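Local coordinates for leucine-rich Immune Molecule 1 (Anopheles gambiae, PDB 3OJA), which probably acts in mosquito innate immunity, pairing through its coiled-coil dimerization region with a partner chain, at residues V69-L74 and N89-E94; N109-V114 and A128-T133; L176-I181 and Q335-E340. One frame throughout, in Å; residues are numbered along the deposited sequence.

Interaction 1 (V69-L74 and N89-E94). With NAG (2-acetamido-2-deoxy-beta-D-glucopyranose), chain D.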
# COMPACT_ATOMS: atom_id res chain seq x y z
N VAL A 69 49.85 11.52 0.29
CA VAL A 69 48.61 11.19 -0.40
C VAL A 69 48.55 9.71 -0.61
O VAL A 69 48.33 9.28 -1.72
CB VAL A 69 48.46 11.89 -1.78
CG1 VAL A 69 48.23 13.34 -1.60
CG2 VAL A 69 49.65 11.64 -2.63
N LEU A 70 48.76 8.93 0.45
CA LEU A 70 48.58 7.48 0.38
C LEU A 70 47.10 7.06 0.10
O LEU A 70 46.16 7.63 0.67
CB LEU A 70 49.02 6.85 1.70
CG LEU A 70 50.44 7.01 2.19
CD1 LEU A 70 50.49 6.46 3.54
CD2 LEU A 70 51.43 6.24 1.34
N TYR A 71 46.90 6.07 -0.77
CA TYR A 71 45.56 5.50 -1.06
C TYR A 71 45.54 3.99 -0.86
O TYR A 71 46.57 3.36 -0.61
CB TYR A 71 45.18 5.83 -2.50
CG TYR A 71 44.74 7.27 -2.74
CD1 TYR A 71 43.38 7.60 -2.78
CD2 TYR A 71 45.69 8.30 -2.93
CE1 TYR A 71 42.96 8.90 -2.98
CE2 TYR A 71 45.28 9.62 -3.14
CZ TYR A 71 43.90 9.92 -3.16
OH TYR A 71 43.44 11.20 -3.36
N GLU A 72 44.34 3.41 -0.95
CA GLU A 72 44.15 1.94 -0.96
C GLU A 72 44.78 1.24 0.23
O GLU A 72 44.67 1.73 1.33
CB GLU A 72 44.60 1.31 -2.29
CG GLU A 72 43.75 1.75 -3.52
CD GLU A 72 44.40 1.32 -4.84
OE1 GLU A 72 45.60 0.94 -4.85
OE2 GLU A 72 43.71 1.35 -5.87
N THR A 73 45.39 0.08 0.08
CA THR A 73 45.88 -0.61 1.26
C THR A 73 47.29 -0.11 1.71
O THR A 73 48.18 0.10 0.89
CB THR A 73 45.97 -2.12 1.02
OG1 THR A 73 44.70 -2.64 0.64
CG2 THR A 73 46.41 -2.82 2.26
N LEU A 74 47.46 0.09 3.01
CA LEU A 74 48.75 0.38 3.58
C LEU A 74 49.06 -0.79 4.48
O LEU A 74 48.41 -0.92 5.52
CB LEU A 74 48.71 1.65 4.41
CG LEU A 74 50.03 1.88 5.15
CD1 LEU A 74 51.10 2.05 4.10
CD2 LEU A 74 49.96 3.11 6.12
N ASN A 89 46.05 12.29 7.96
CA ASN A 89 45.89 12.99 6.68
C ASN A 89 46.37 12.23 5.45
O ASN A 89 47.26 12.63 4.78
CB ASN A 89 46.57 14.32 6.74
CG ASN A 89 46.33 15.03 8.06
OD1 ASN A 89 45.22 15.34 8.42
ND2 ASN A 89 47.41 15.36 8.76
N ASN A 90 45.76 11.11 5.17
CA ASN A 90 45.93 10.44 3.91
C ASN A 90 44.56 9.95 3.41
O ASN A 90 43.52 10.50 3.71
CB ASN A 90 46.90 9.27 4.06
CG ASN A 90 48.33 9.72 4.26
OD1 ASN A 90 49.07 9.98 3.29
ND2 ASN A 90 48.73 9.81 5.51
N TYR A 91 44.55 8.88 2.65
CA TYR A 91 43.31 8.42 2.07
C TYR A 91 43.41 6.94 2.10
O TYR A 91 42.96 6.31 1.15
CB TYR A 91 43.15 8.85 0.58
CG TYR A 91 43.21 10.32 0.35
CD1 TYR A 91 42.08 11.09 0.41
CD2 TYR A 91 44.37 10.96 0.10
CE1 TYR A 91 42.12 12.45 0.21
CE2 TYR A 91 44.43 12.33 -0.10
CZ TYR A 91 43.29 13.06 -0.05
OH TYR A 91 43.30 14.39 -0.25
N VAL A 92 44.04 6.39 3.12
CA VAL A 92 44.19 4.94 3.21
C VAL A 92 42.82 4.34 3.39
O VAL A 92 41.97 4.99 3.97
CB VAL A 92 44.99 4.56 4.44
CG1 VAL A 92 44.99 3.10 4.60
CG2 VAL A 92 46.32 5.03 4.30
N GLN A 93 42.59 3.12 2.92
CA GLN A 93 41.27 2.45 3.05
C GLN A 93 41.30 1.24 3.92
O GLN A 93 40.32 0.99 4.62
CB GLN A 93 40.73 1.99 1.73
CG GLN A 93 40.28 3.06 0.83
CD GLN A 93 39.67 2.49 -0.45
OE1 GLN A 93 38.55 2.00 -0.41
NE2 GLN A 93 40.41 2.51 -1.55
N GLU A 94 42.38 0.46 3.86
CA GLU A 94 42.58 -0.62 4.83
C GLU A 94 44.00 -0.54 5.36
O GLU A 94 44.89 -0.10 4.66
CB GLU A 94 42.33 -1.96 4.18
CG GLU A 94 41.11 -1.88 3.20
CD GLU A 94 40.71 -3.22 2.57
OE1 GLU A 94 41.24 -4.27 3.02
OE2 GLU A 94 39.85 -3.21 1.63
C1 NAG D . 37.15 5.77 -0.09
C2 NAG D . 37.41 6.40 -1.47
C3 NAG D . 36.43 5.98 -2.61
C4 NAG D . 36.14 4.46 -2.52
C5 NAG D . 35.62 4.15 -1.13
C6 NAG D . 35.24 2.68 -1.05
C7 NAG D . 38.69 8.48 -1.65
C8 NAG D . 38.61 9.96 -1.94
N2 NAG D . 37.54 7.85 -1.29
O3 NAG D . 36.83 6.36 -3.94
O4 NAG D . 35.29 4.01 -3.57
O5 NAG D . 36.61 4.45 -0.14
O6 NAG D . 36.29 1.94 -0.43
O7 NAG D . 39.79 7.90 -1.73

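Interaction 2 (N109-V114 and A128-T133). With NAG (2-acetamido-2-deoxy-beta-D-glucopyranose), chain D.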
# COMPACT_ATOMS: atom_id res chain seq x y z
N ASN A 109 41.53 9.80 7.45
CA ASN A 109 41.73 8.94 6.32
C ASN A 109 40.40 8.51 5.69
O ASN A 109 39.39 9.21 5.87
CB ASN A 109 42.62 7.77 6.74
CG ASN A 109 44.10 8.13 6.65
OD1 ASN A 109 44.73 8.01 5.59
ND2 ASN A 109 44.64 8.59 7.74
N ASN A 110 40.42 7.44 4.91
CA ASN A 110 39.23 6.83 4.35
C ASN A 110 39.16 5.38 4.87
O ASN A 110 38.75 4.46 4.18
CB ASN A 110 39.34 6.87 2.83
CG ASN A 110 38.04 6.48 2.11
OD1 ASN A 110 36.89 6.69 2.63
ND2 ASN A 110 38.22 5.86 0.89
N ILE A 111 39.59 5.20 6.11
CA ILE A 111 39.82 3.87 6.61
C ILE A 111 38.52 3.17 6.92
O ILE A 111 37.62 3.73 7.59
CB ILE A 111 40.69 3.91 7.89
CG1 ILE A 111 42.11 4.38 7.56
CG2 ILE A 111 40.80 2.59 8.51
CD1 ILE A 111 43.13 4.35 8.76
N SER A 112 38.42 1.91 6.47
CA SER A 112 37.29 1.07 6.84
C SER A 112 37.64 -0.38 7.19
O SER A 112 36.78 -1.18 7.19
CB SER A 112 36.26 1.08 5.71
OG SER A 112 36.73 0.43 4.53
N ARG A 113 38.91 -0.71 7.43
CA ARG A 113 39.33 -1.99 8.01
C ARG A 113 40.72 -1.76 8.60
O ARG A 113 41.52 -0.99 8.07
CB ARG A 113 39.54 -3.11 6.97
CG ARG A 113 38.36 -3.57 6.19
CD ARG A 113 37.46 -4.52 7.01
NE ARG A 113 36.57 -5.32 6.15
CZ ARG A 113 35.43 -4.88 5.61
NH1 ARG A 113 35.00 -3.63 5.84
NH2 ARG A 113 34.71 -5.70 4.84
N VAL A 114 41.04 -2.46 9.67
CA VAL A 114 42.33 -2.32 10.30
C VAL A 114 42.67 -3.64 10.90
O VAL A 114 41.88 -4.16 11.68
CB VAL A 114 42.28 -1.38 11.50
CG1 VAL A 114 43.63 -1.36 12.21
CG2 VAL A 114 41.81 -0.01 11.09
N ALA A 128 39.87 9.04 14.52
CA ALA A 128 38.91 10.08 14.24
C ALA A 128 38.81 10.36 12.74
O ALA A 128 39.81 10.35 12.04
CB ALA A 128 39.21 11.35 15.02
N ASN A 129 37.57 10.58 12.25
CA ASN A 129 37.26 10.91 10.85
C ASN A 129 37.67 9.84 9.85
O ASN A 129 38.44 10.07 8.95
CB ASN A 129 37.81 12.29 10.48
CG ASN A 129 37.31 12.78 9.15
OD1 ASN A 129 36.17 12.46 8.77
ND2 ASN A 129 38.15 13.54 8.42
N ASN A 130 37.15 8.64 10.04
CA ASN A 130 37.26 7.62 9.02
C ASN A 130 35.89 7.00 8.63
O ASN A 130 34.85 7.67 8.72
CB ASN A 130 38.24 6.57 9.47
CG ASN A 130 39.66 7.06 9.43
OD1 ASN A 130 40.30 7.05 8.39
ND2 ASN A 130 40.16 7.46 10.57
N LYS A 131 35.89 5.74 8.18
CA LYS A 131 34.66 5.16 7.66
C LYS A 131 34.45 3.83 8.28
O LYS A 131 33.96 2.91 7.62
CB LYS A 131 34.74 4.95 6.16
CG LYS A 131 34.92 6.18 5.38
CD LYS A 131 33.60 6.93 5.19
CE LYS A 131 33.83 8.27 4.46
NZ LYS A 131 32.59 8.96 3.97
N ILE A 132 34.87 3.68 9.52
CA ILE A 132 34.57 2.45 10.24
C ILE A 132 33.05 2.44 10.39
O ILE A 132 32.42 3.49 10.63
CB ILE A 132 35.24 2.37 11.62
CG1 ILE A 132 36.75 2.56 11.50
CG2 ILE A 132 34.95 1.07 12.23
CD1 ILE A 132 37.54 1.35 11.14
N THR A 133 32.46 1.27 10.21
CA THR A 133 31.01 1.11 10.22
C THR A 133 30.63 0.15 11.33
O THR A 133 29.49 0.06 11.74
CB THR A 133 30.48 0.57 8.88
OG1 THR A 133 30.93 -0.78 8.69
CG2 THR A 133 30.97 1.42 7.74
C1 NAG D . 37.15 5.77 -0.09
C2 NAG D . 37.41 6.40 -1.47
C3 NAG D . 36.43 5.98 -2.61
C4 NAG D . 36.14 4.46 -2.52
C5 NAG D . 35.62 4.15 -1.13
C6 NAG D . 35.24 2.68 -1.05
C7 NAG D . 38.69 8.48 -1.65
C8 NAG D . 38.61 9.96 -1.94
N2 NAG D . 37.54 7.85 -1.29
O3 NAG D . 36.83 6.36 -3.94
O4 NAG D . 35.29 4.01 -3.57
O5 NAG D . 36.61 4.45 -0.14
O6 NAG D . 36.29 1.94 -0.43
O7 NAG D . 39.79 7.90 -1.73

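Interaction 3 (L176-I181 and Q335-E340)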
# COMPACT_ATOMS: atom_id res chain seq x y z
N LEU A 176 33.14 7.74 20.89
CA LEU A 176 32.32 7.24 19.80
C LEU A 176 31.45 8.39 19.41
O LEU A 176 30.45 8.23 18.77
CB LEU A 176 31.48 6.03 20.19
CG LEU A 176 32.21 4.68 20.35
CD1 LEU A 176 31.54 3.65 21.26
CD2 LEU A 176 32.46 4.05 19.02
N GLN A 177 31.82 9.60 19.78
CA GLN A 177 30.94 10.69 19.44
C GLN A 177 30.80 10.85 17.92
O GLN A 177 31.65 10.38 17.18
CB GLN A 177 31.45 11.96 20.06
CG GLN A 177 32.31 12.80 19.17
CD GLN A 177 33.04 13.81 20.01
OE1 GLN A 177 33.75 13.41 20.96
NE2 GLN A 177 32.87 15.14 19.72
N TYR A 178 29.75 11.56 17.48
CA TYR A 178 29.48 11.84 16.08
C TYR A 178 29.53 10.66 15.15
O TYR A 178 30.11 10.74 14.06
CB TYR A 178 30.43 12.87 15.55
CG TYR A 178 29.97 14.24 15.84
CD1 TYR A 178 28.88 14.79 15.15
CD2 TYR A 178 30.61 15.00 16.79
CE1 TYR A 178 28.44 16.07 15.41
CE2 TYR A 178 30.19 16.28 17.05
CZ TYR A 178 29.10 16.82 16.35
OH TYR A 178 28.70 18.09 16.65
N ASN A 179 28.96 9.55 15.59
CA ASN A 179 28.65 8.49 14.67
C ASN A 179 27.14 8.52 14.32
O ASN A 179 26.58 9.61 14.11
CB ASN A 179 29.10 7.15 15.23
CG ASN A 179 30.59 6.95 15.06
OD1 ASN A 179 31.07 6.00 14.40
ND2 ASN A 179 31.32 7.85 15.63
N PHE A 180 26.53 7.34 14.23
CA PHE A 180 25.11 7.19 13.92
C PHE A 180 24.53 6.03 14.76
O PHE A 180 23.84 5.17 14.25
CB PHE A 180 24.95 6.84 12.43
CG PHE A 180 25.59 7.84 11.51
CD1 PHE A 180 25.01 9.09 11.32
CD2 PHE A 180 26.76 7.54 10.84
CE1 PHE A 180 25.57 10.00 10.49
CE2 PHE A 180 27.34 8.49 10.00
CZ PHE A 180 26.73 9.71 9.84
N ILE A 181 24.87 5.96 16.03
CA ILE A 181 24.62 4.78 16.82
C ILE A 181 23.23 4.82 17.41
O ILE A 181 22.87 5.80 18.03
CB ILE A 181 25.61 4.71 17.95
CG1 ILE A 181 27.04 4.79 17.41
CG2 ILE A 181 25.33 3.45 18.77
CD1 ILE A 181 28.14 4.67 18.51
N GLN A 335 25.18 19.79 9.26
CA GLN A 335 26.13 20.87 9.25
C GLN A 335 26.93 20.67 10.51
O GLN A 335 28.15 20.84 10.50
CB GLN A 335 25.43 22.24 9.26
CG GLN A 335 24.92 22.73 7.92
CD GLN A 335 23.72 23.68 8.06
OE1 GLN A 335 23.47 24.26 9.13
NE2 GLN A 335 22.95 23.83 6.97
N ALA A 336 26.25 20.30 11.60
CA ALA A 336 26.97 20.07 12.85
C ALA A 336 28.09 19.08 12.59
O ALA A 336 29.21 19.27 13.07
CB ALA A 336 26.06 19.57 13.94
N ARG A 337 27.82 18.04 11.81
CA ARG A 337 28.84 17.05 11.52
C ARG A 337 30.00 17.61 10.67
O ARG A 337 31.17 17.42 10.99
CB ARG A 337 28.24 15.83 10.84
CG ARG A 337 29.08 14.60 10.96
CD ARG A 337 28.63 13.57 9.99
NE ARG A 337 29.66 12.60 9.63
CZ ARG A 337 29.99 11.54 10.37
NH1 ARG A 337 29.41 11.33 11.54
NH2 ARG A 337 30.89 10.70 9.94
N GLN A 338 29.66 18.32 9.60
CA GLN A 338 30.68 18.87 8.71
C GLN A 338 31.47 19.98 9.35
O GLN A 338 32.57 20.27 8.94
CB GLN A 338 30.07 19.40 7.43
CG GLN A 338 31.08 19.62 6.34
CD GLN A 338 31.38 18.37 5.53
OE1 GLN A 338 30.52 17.84 4.79
NE2 GLN A 338 32.62 17.88 5.65
N ARG A 339 30.92 20.63 10.37
CA ARG A 339 31.71 21.60 11.09
C ARG A 339 32.72 20.84 11.94
O ARG A 339 33.80 21.35 12.19
CB ARG A 339 30.88 22.55 11.96
CG ARG A 339 30.28 23.68 11.18
CD ARG A 339 29.47 24.64 12.05
NE ARG A 339 28.14 24.88 11.44
CZ ARG A 339 26.99 24.41 11.93
NH1 ARG A 339 26.96 23.70 13.07
NH2 ARG A 339 25.84 24.67 11.30
N GLU A 340 32.37 19.64 12.41
CA GLU A 340 33.29 18.93 13.28
C GLU A 340 34.39 18.36 12.44
O GLU A 340 35.51 18.35 12.86
CB GLU A 340 32.61 17.82 14.08
CG GLU A 340 31.94 18.30 15.37
CD GLU A 340 32.92 18.62 16.51
OE1 GLU A 340 33.94 17.90 16.68
OE2 GLU A 340 32.64 19.61 17.24
O HOH W 1 29.66 20.80 15.06

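Interaction 1 (V69-L74 and N89-E94)
The backbones of L70-T73 and Y91-E94 run side by side in the same direction, with Y71 and V92 4.5 Å apart at their CA atoms. They pair as a regular parallel bridge only at T73 and E94. Two firm backbone bonds hold the later half. Q93 N donates to E72 O at 3.0 Å. L74 N meets E94 O at 3.1 Å, and this bond is nearly straight (173° at the hydrogen). The bond from Y91 N to L70 O is weak because it is bent.

At the other end a side chain takes over from the backbone. N90 OD1 accepts the amide of L70, N to OD1 3.0 Å. The N90 side chain sits beside its own backbone N (chi1 -72°), which turns its amide toward the earlier coil. N90 ND2 is held by L87 O, so both ends of this buried amide are used.

Y71 and Y91 lie side by side and point the same way. Their rings form an offset stack, with centroids 4.5 Å apart and planes only 7° from parallel. Y71 OH lies over the centre of the Y91 ring, while Y91 CB packs over a face of the Y71 ring as a CH-pi contact. Y71 OH also bonds to T364 of helix 354-393, which covers V69 as well. On the inner side V92 packs its CG1 against L74 CB at 4.0 Å and its CG2 against L70 CB at 4.2 Å.

An N-linked sugar lies near Q93 and at the edge of the Y71 ring. Parallel turns joined by a repeating buried asparagine are the signature of the leucine-rich-repeat solenoid.

Interaction 2 (N109-V114 and A128-T133)
I111 carries the two firm hydrogen bonds between N109-V114 and A128-T133. Its amide N donates to N130 OD1 at 3.0 Å, tilted 19° from the carbonyl plane of the side chain. Its carbonyl O accepts the amide of K131, N to O 2.7 Å. One residue is thus gripped through both its N-H and its C=O. A further bond from N109 N to N129 O is long and weak. N130 ND2 turns the other way and donates to L127 O, with a weak second bond to A106 O.

The apolar contacts are loose. I132 CD1 comes to 4.4 Å from I111 CG2 and 4.5 Å from V114 CG2.

The K131 chain also packs against the amide oxygen of N110, CG to OD1 3.4 Å. It is bent and then leads away, and K131 NZ has a long, weak ion pair with E155.

The covalent feature is the glycan. N110 ND2 is bonded to NAG C1, which makes N110 an N-glycosylated asparagine. Its CG is turned anti to the backbone N (chi1 -170°), which carries the sugar outward from the coil.

Both segments are loops of the leucine-rich-repeat solenoid, leaving strands 103-105 and 123-126. N109 OD1 takes the amide of V92 on one side, and N154 OD1 takes that of I132 on the other. Helix 326-347 packs on A128 and N129, and strand 91-97 lies against I111 and R113.

Interaction 3 (L176-I181 and Q335-E340)
Y178 and R337 bury the most surface here, and E340 follows. Y178 stands out from its loop toward helix 326-347. E340 lies over one face of the Y178 ring. Its CB sits above the ring plane near the rim, 4.1 Å from Y178 CE2. The exact placing of the rest of the E340 chain is uncertain, because its CG is modelled too close to the ring. The ring end is tied to the helix by water. The water donates to A336 O at 2.6 Å and lies 3.3 Å from Y178 OH.

R337 slides past Y178 in the opposite direction. Its chain is extended from CG to NE, which carries the guanidinium from the helix to the loop backbone. There NH1 gives a weak, bent bond to Y178 O at 2.7 Å, with the oxygen near the guanidinium plane. R337 NH2 has a better partner in N154 O of the preceding repeat, so the group grips two neighbouring turns. F180 covers one face of the guanidinium, with F180 CZ 3.6 Å from R337 NH1. The phenyl and guanidinium planes are 23° apart.

N179 fixes the loop from within. Its ND2 donates to Q177 O at 3.0 Å, from above the carbonyl plane, and its OD1 takes the amide of I156.

The loop follows strand 173-175 and precedes strand 183-185 of the repeat solenoid. Helix 326-347, in the dimerization region and a predicted coiled coil, lies against it. No second protein chain touches either segment.

The three contacts come in series along the chain: interaction 1 closes before interaction 2 opens, and interaction 2 before interaction 3. Interactions 1 and 2 join successive turns of the repeat solenoid, along the parallel sheet of strands 73-75, 91-97 and 114-116. Their centres are 10 Å apart and they touch, with a probable hydrogen bond from S112 N to Q93 O. Both also meet the glycan on N110. Interaction 3 lies further along, its centre 14 Å from that of interaction 2 and 22 Å from that of interaction 1. There a loop meets helix 326-347, which brings the start of the dimerization region back against the repeats.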